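Local coordinates for protein Non-sulfated chondroitin lyase E66 (Autographa californica nucleopolyhedrovirus, PDB 3VSN) that cleaves non-sulfated chondroitin as a lyase of the occlusion-derived virus envelope and is essential for oral infection of the insect host, at residues F228-I242 against N275-G287. Sequence-based numbering, arbitrary orientation.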
loop_
_atom_site.group_PDB
_atom_site.type_symbol
_atom_site.label_atom_id
_atom_site.label_comp_id
_atom_site.label_asym_id
_atom_site.label_seq_id
_atom_site.Cartn_x
_atom_site.Cartn_y
_atom_site.Cartn_z
ATOM N N PHE A 228 -8.371 13.214 -10.029
ATOM C CA PHE A 228 -7.354 12.162 -10.174
ATOM C C PHE A 228 -7.182 11.680 -11.617
ATOM O O PHE A 228 -7.333 10.488 -11.900
ATOM C CB PHE A 228 -7.610 11.001 -9.199
ATOM C CG PHE A 228 -7.370 11.367 -7.760
ATOM C CD1 PHE A 228 -6.075 11.544 -7.282
ATOM C CD2 PHE A 228 -8.436 11.554 -6.886
ATOM C CE1 PHE A 228 -5.848 11.894 -5.960
ATOM C CE2 PHE A 228 -8.214 11.903 -5.564
ATOM C CZ PHE A 228 -6.919 12.072 -5.098
ATOM N N PRO A 229 -6.861 12.611 -12.539
ATOM C CA PRO A 229 -6.571 12.175 -13.904
ATOM C C PRO A 229 -5.264 11.388 -13.904
ATOM O O PRO A 229 -4.442 11.572 -13.005
ATOM C CB PRO A 229 -6.384 13.496 -14.656
ATOM C CG PRO A 229 -5.887 14.449 -13.616
ATOM C CD PRO A 229 -6.609 14.055 -12.356
ATOM N N TYR A 230 -5.079 10.506 -14.879
ATOM C CA TYR A 230 -3.786 9.848 -15.041
ATOM C C TYR A 230 -2.731 10.896 -15.386
ATOM O O TYR A 230 -2.981 11.794 -16.194
ATOM C CB TYR A 230 -3.836 8.777 -16.132
ATOM C CG TYR A 230 -4.802 7.646 -15.868
ATOM C CD1 TYR A 230 -4.531 6.679 -14.896
ATOM C CD2 TYR A 230 -5.980 7.531 -16.604
ATOM C CE1 TYR A 230 -5.413 5.635 -14.662
ATOM C CE2 TYR A 230 -6.869 6.491 -16.377
ATOM C CZ TYR A 230 -6.580 5.548 -15.406
ATOM O OH TYR A 230 -7.460 4.517 -15.178
ATOM N N VAL A 231 -1.569 10.797 -14.747
ATOM C CA VAL A 231 -0.434 11.666 -15.060
ATOM C C VAL A 231 0.732 10.802 -15.538
ATOM O O VAL A 231 0.771 9.605 -15.250
ATOM C CB VAL A 231 -0.018 12.560 -13.859
ATOM C CG1 VAL A 231 -1.170 13.464 -13.432
ATOM C CG2 VAL A 231 0.477 11.733 -12.678
ATOM N N THR A 232 1.670 11.389 -16.278
ATOM C CA THR A 232 2.827 10.619 -16.753
ATOM C C THR A 232 4.058 10.773 -15.856
ATOM O O THR A 232 4.928 9.900 -15.824
ATOM C CB THR A 232 3.172 10.908 -18.229
ATOM O OG1 THR A 232 3.095 12.316 -18.477
ATOM C CG2 THR A 232 2.198 10.177 -19.149
ATOM N N GLN A 233 4.116 11.879 -15.121
ATOM C CA GLN A 233 5.186 12.110 -14.151
ATOM C C GLN A 233 4.698 13.025 -13.030
ATOM O O GLN A 233 3.632 13.638 -13.140
ATOM C CB GLN A 233 6.442 12.678 -14.839
ATOM C CG GLN A 233 6.430 14.178 -15.118
ATOM C CD GLN A 233 5.261 14.623 -15.978
ATOM O OE1 GLN A 233 4.919 13.977 -16.971
ATOM N NE2 GLN A 233 4.640 15.736 -15.599
ATOM N N GLY A 234 5.481 13.104 -11.956
ATOM C CA GLY A 234 5.165 13.965 -10.820
ATOM C C GLY A 234 4.060 13.404 -9.943
ATOM O O GLY A 234 3.688 12.233 -10.063
ATOM N N ASN A 235 3.532 14.253 -9.066
ATOM C CA ASN A 235 2.486 13.854 -8.130
ATOM C C ASN A 235 1.192 13.451 -8.818
ATOM O O ASN A 235 0.749 14.100 -9.763
ATOM C CB ASN A 235 2.210 14.976 -7.123
ATOM C CG ASN A 235 3.390 15.245 -6.209
ATOM O OD1 ASN A 235 4.231 14.375 -5.978
ATOM N ND2 ASN A 235 3.454 16.460 -5.676
ATOM N N GLY A 236 0.589 12.368 -8.341
ATOM C CA GLY A 236 -0.715 11.960 -8.827
ATOM C C GLY A 236 -0.798 10.494 -9.182
ATOM O O GLY A 236 0.121 9.713 -8.913
ATOM N N LEU A 237 -1.926 10.123 -9.774
ATOM C CA LEU A 237 -2.154 8.757 -10.211
ATOM C C LEU A 237 -1.436 8.532 -11.531
ATOM O O LEU A 237 -1.834 9.078 -12.560
ATOM C CB LEU A 237 -3.654 8.507 -10.370
ATOM C CG LEU A 237 -4.118 7.079 -10.635
ATOM C CD1 LEU A 237 -3.869 6.201 -9.415
ATOM C CD2 LEU A 237 -5.590 7.091 -11.004
ATOM N N HIS A 238 -0.371 7.736 -11.505
ATOM C CA HIS A 238 0.361 7.431 -12.732
ATOM C C HIS A 238 -0.451 6.555 -13.648
ATOM O O HIS A 238 -1.429 5.940 -13.214
ATOM C CB HIS A 238 1.741 6.855 -12.418
ATOM C CG HIS A 238 2.801 7.914 -12.198
ATOM N ND1 HIS A 238 2.559 9.054 -11.519
ATOM C CD2 HIS A 238 4.138 7.966 -12.588
ATOM C CE1 HIS A 238 3.680 9.802 -11.488
ATOM N NE2 HIS A 238 4.646 9.133 -12.137
ATOM N N VAL A 239 -0.063 6.503 -14.923
ATOM C CA VAL A 239 -0.881 5.867 -15.967
ATOM C C VAL A 239 -1.230 4.404 -15.700
ATOM O O VAL A 239 -2.258 3.918 -16.176
ATOM C CB VAL A 239 -0.256 5.994 -17.383
ATOM C CG1 VAL A 239 -0.214 7.452 -17.829
ATOM C CG2 VAL A 239 1.127 5.354 -17.441
ATOM N N ASP A 240 -0.378 3.708 -14.947
ATOM C CA ASP A 240 -0.621 2.307 -14.607
ATOM C C ASP A 240 -1.225 2.135 -13.209
ATOM O O ASP A 240 -1.120 1.067 -12.604
ATOM C CB ASP A 240 0.657 1.463 -14.772
ATOM C CG ASP A 240 1.831 1.978 -13.940
ATOM O OD1 ASP A 240 1.694 2.991 -13.213
ATOM O OD2 ASP A 240 2.910 1.354 -14.014
ATOM N N SER A 241 -1.857 3.195 -12.711
ATOM C CA SER A 241 -2.566 3.175 -11.426
ATOM C C SER A 241 -1.701 2.783 -10.225
ATOM O O SER A 241 -2.005 1.834 -9.500
ATOM C CB SER A 241 -3.830 2.311 -11.505
ATOM O OG SER A 241 -4.835 2.984 -12.236
ATOM N N ILE A 242 -0.612 3.521 -10.045
ATOM C CA ILE A 242 0.121 3.544 -8.786
ATOM C C ILE A 242 0.182 5.012 -8.374
ATOM O O ILE A 242 0.451 5.879 -9.215
ATOM C CB ILE A 242 1.543 2.946 -8.926
ATOM C CG1 ILE A 242 1.479 1.435 -9.208
ATOM C CG2 ILE A 242 2.401 3.237 -7.693
ATOM C CD1 ILE A 242 0.836 0.589 -8.124
ATOM N N ASN A 275 -12.050 9.946 -10.936
ATOM C CA ASN A 275 -11.555 8.826 -11.737
ATOM C C ASN A 275 -11.633 7.517 -10.936
ATOM O O ASN A 275 -10.618 6.991 -10.472
ATOM C CB ASN A 275 -10.125 9.116 -12.221
ATOM C CG ASN A 275 -9.576 8.046 -13.153
ATOM O OD1 ASN A 275 -10.290 7.145 -13.585
ATOM N ND2 ASN A 275 -8.288 8.146 -13.459
ATOM N N THR A 276 -12.855 7.005 -10.794
ATOM C CA THR A 276 -13.142 5.828 -9.967
ATOM C C THR A 276 -12.425 4.568 -10.451
ATOM O O THR A 276 -11.918 3.795 -9.634
ATOM C CB THR A 276 -14.668 5.587 -9.845
ATOM O OG1 THR A 276 -15.262 6.693 -9.157
ATOM C CG2 THR A 276 -14.979 4.309 -9.059
ATOM N N VAL A 277 -12.377 4.368 -11.768
ATOM C CA VAL A 277 -11.686 3.210 -12.340
ATOM C C VAL A 277 -10.192 3.255 -11.993
ATOM O O VAL A 277 -9.635 2.267 -11.504
ATOM C CB VAL A 277 -11.904 3.099 -13.867
ATOM C CG1 VAL A 277 -11.033 1.998 -14.462
ATOM C CG2 VAL A 277 -13.372 2.830 -14.175
ATOM N N GLY A 278 -9.567 4.407 -12.227
ATOM C CA GLY A 278 -8.163 4.624 -11.889
ATOM C C GLY A 278 -7.842 4.362 -10.426
ATOM O O GLY A 278 -6.858 3.691 -10.106
ATOM N N LEU A 279 -8.686 4.878 -9.536
ATOM C CA LEU A 279 -8.476 4.730 -8.096
ATOM C C LEU A 279 -8.702 3.306 -7.606
ATOM O O LEU A 279 -7.918 2.798 -6.804
ATOM C CB LEU A 279 -9.349 5.720 -7.310
ATOM C CG LEU A 279 -8.966 7.200 -7.457
ATOM C CD1 LEU A 279 -9.956 8.087 -6.723
ATOM C CD2 LEU A 279 -7.553 7.464 -6.956
ATOM N N THR A 280 -9.763 2.662 -8.094
ATOM C CA THR A 280 -10.053 1.269 -7.744
ATOM C C THR A 280 -8.896 0.360 -8.157
ATOM O O THR A 280 -8.447 -0.469 -7.370
ATOM C CB THR A 280 -11.380 0.787 -8.365
ATOM O OG1 THR A 280 -12.445 1.615 -7.885
ATOM C CG2 THR A 280 -11.679 -0.663 -7.983
ATOM N N ARG A 281 -8.414 0.539 -9.384
ATOM C CA ARG A 281 -7.245 -0.189 -9.875
ATOM C C ARG A 281 -5.988 0.089 -9.040
ATOM O O ARG A 281 -5.204 -0.821 -8.782
ATOM C CB ARG A 281 -6.996 0.119 -11.356
ATOM C CG ARG A 281 -8.017 -0.504 -12.312
ATOM C CD ARG A 281 -7.830 -2.009 -12.489
ATOM N NE ARG A 281 -6.463 -2.311 -12.906
ATOM C CZ ARG A 281 -5.550 -2.916 -12.151
ATOM N NH1 ARG A 281 -4.329 -3.110 -12.636
ATOM N NH2 ARG A 281 -5.845 -3.333 -10.922
ATOM N N ALA A 282 -5.811 1.340 -8.618
ATOM C CA ALA A 282 -4.689 1.715 -7.748
ATOM C C ALA A 282 -4.707 0.957 -6.422
ATOM O O ALA A 282 -3.658 0.551 -5.917
ATOM C CB ALA A 282 -4.684 3.215 -7.497
ATOM N N ILE A 283 -5.901 0.772 -5.864
ATOM C CA ILE A 283 -6.057 0.044 -4.606
ATOM C C ILE A 283 -5.876 -1.462 -4.831
ATOM O O ILE A 283 -5.193 -2.127 -4.047
ATOM C CB ILE A 283 -7.401 0.375 -3.906
ATOM C CG1 ILE A 283 -7.522 1.890 -3.621
ATOM C CG2 ILE A 283 -7.583 -0.447 -2.632
ATOM C CD1 ILE A 283 -6.426 2.497 -2.763
ATOM N N GLU A 284 -6.468 -1.989 -5.907
ATOM C CA GLU A 284 -6.263 -3.393 -6.287
ATOM C C GLU A 284 -4.779 -3.706 -6.456
ATOM O O GLU A 284 -4.311 -4.780 -6.071
ATOM C CB GLU A 284 -6.987 -3.722 -7.593
ATOM C CG GLU A 284 -8.500 -3.725 -7.493
ATOM C CD GLU A 284 -9.181 -4.051 -8.810
ATOM O OE1 GLU A 284 -8.503 -4.080 -9.864
ATOM O OE2 GLU A 284 -10.406 -4.283 -8.784
ATOM N N ASN A 285 -4.047 -2.752 -7.027
ATOM C CA ASN A 285 -2.630 -2.942 -7.333
ATOM C C ASN A 285 -1.715 -3.131 -6.121
ATOM O O ASN A 285 -0.606 -3.648 -6.270
ATOM C CB ASN A 285 -2.104 -1.807 -8.221
ATOM C CG ASN A 285 -2.446 -2.002 -9.686
ATOM O OD1 ASN A 285 -2.893 -3.074 -10.093
ATOM N ND2 ASN A 285 -2.237 -0.960 -10.491
ATOM N N VAL A 286 -2.164 -2.722 -4.931
ATOM C CA VAL A 286 -1.301 -2.794 -3.735
ATOM C C VAL A 286 -1.950 -3.387 -2.474
ATOM O O VAL A 286 -1.247 -3.882 -1.595
ATOM C CB VAL A 286 -0.658 -1.422 -3.377
ATOM C CG1 VAL A 286 0.116 -0.843 -4.556
ATOM C CG2 VAL A 286 -1.701 -0.430 -2.865
ATOM N N GLY A 287 -3.277 -3.340 -2.387
ATOM C CA GLY A 287 -3.965 -3.705 -1.150
ATOM C C GLY A 287 -4.457 -5.137 -1.068
ATOM O O GLY A 287 -4.241 -5.933 -1.981
HETATM O O HOH W 1 -10.158 5.574 -16.106
#
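Helix 276-284 leans across strand 236-238 at 75°, the two axes 9.7 Å apart, and the backbones come nearest where Ser241, in the turn after the strand, meets Ala282. At the start of the helix Asn275 works with both ends of its amide. As the N-cap it takes the amide hydrogen of Gly278 on OD1, while ND2 gives a fairly straight 3.0 Å bond to Phe228 O, the partner lying in the amide plane. With CG anti to the backbone N (chi1 -175°), the amide extends over one face of the Tyr230 ring, nearly perpendicular to it (84°), with ND2 3.6 Å above the plane. A water joins Tyr230 OH to Asn275 OD1. Gly278, having no side chain, lets Leu237 CD2 rest on its backbone, 3.6 Å from Gly278 C. Leu237 CD1 meets the small Ala282 CB, and Leu279 sets CD2 over a face of the Phe228 ring, the two side chains crossing at about a right angle. Ser241 places its OG 3.0 Å from Gly278 O, beside Arg281 CB, and its carbonyl oxygen receives a CA-H...O contact from Ala282 CA. That same oxygen accepts from Asn285 ND2, which comes from above the carbonyl plane rather than on a lone pair; Arg281 bonds weakly to Asn285 OD1 and, through a salt bridge, to Glu284. Ile242 closes the far end, CD1 touching Asn285 CB and Val286 CG1. Phe228 also packs on Tyr254, the catalytic proton donor, and on Leu255, while Asp240 bonds to the backbone of Tyr324 and Ser325. A capped helix thus packs on a small mixed sheet beside the lyase active site, between the alpha/alpha toroid and the beta-sandwich part of the enzyme.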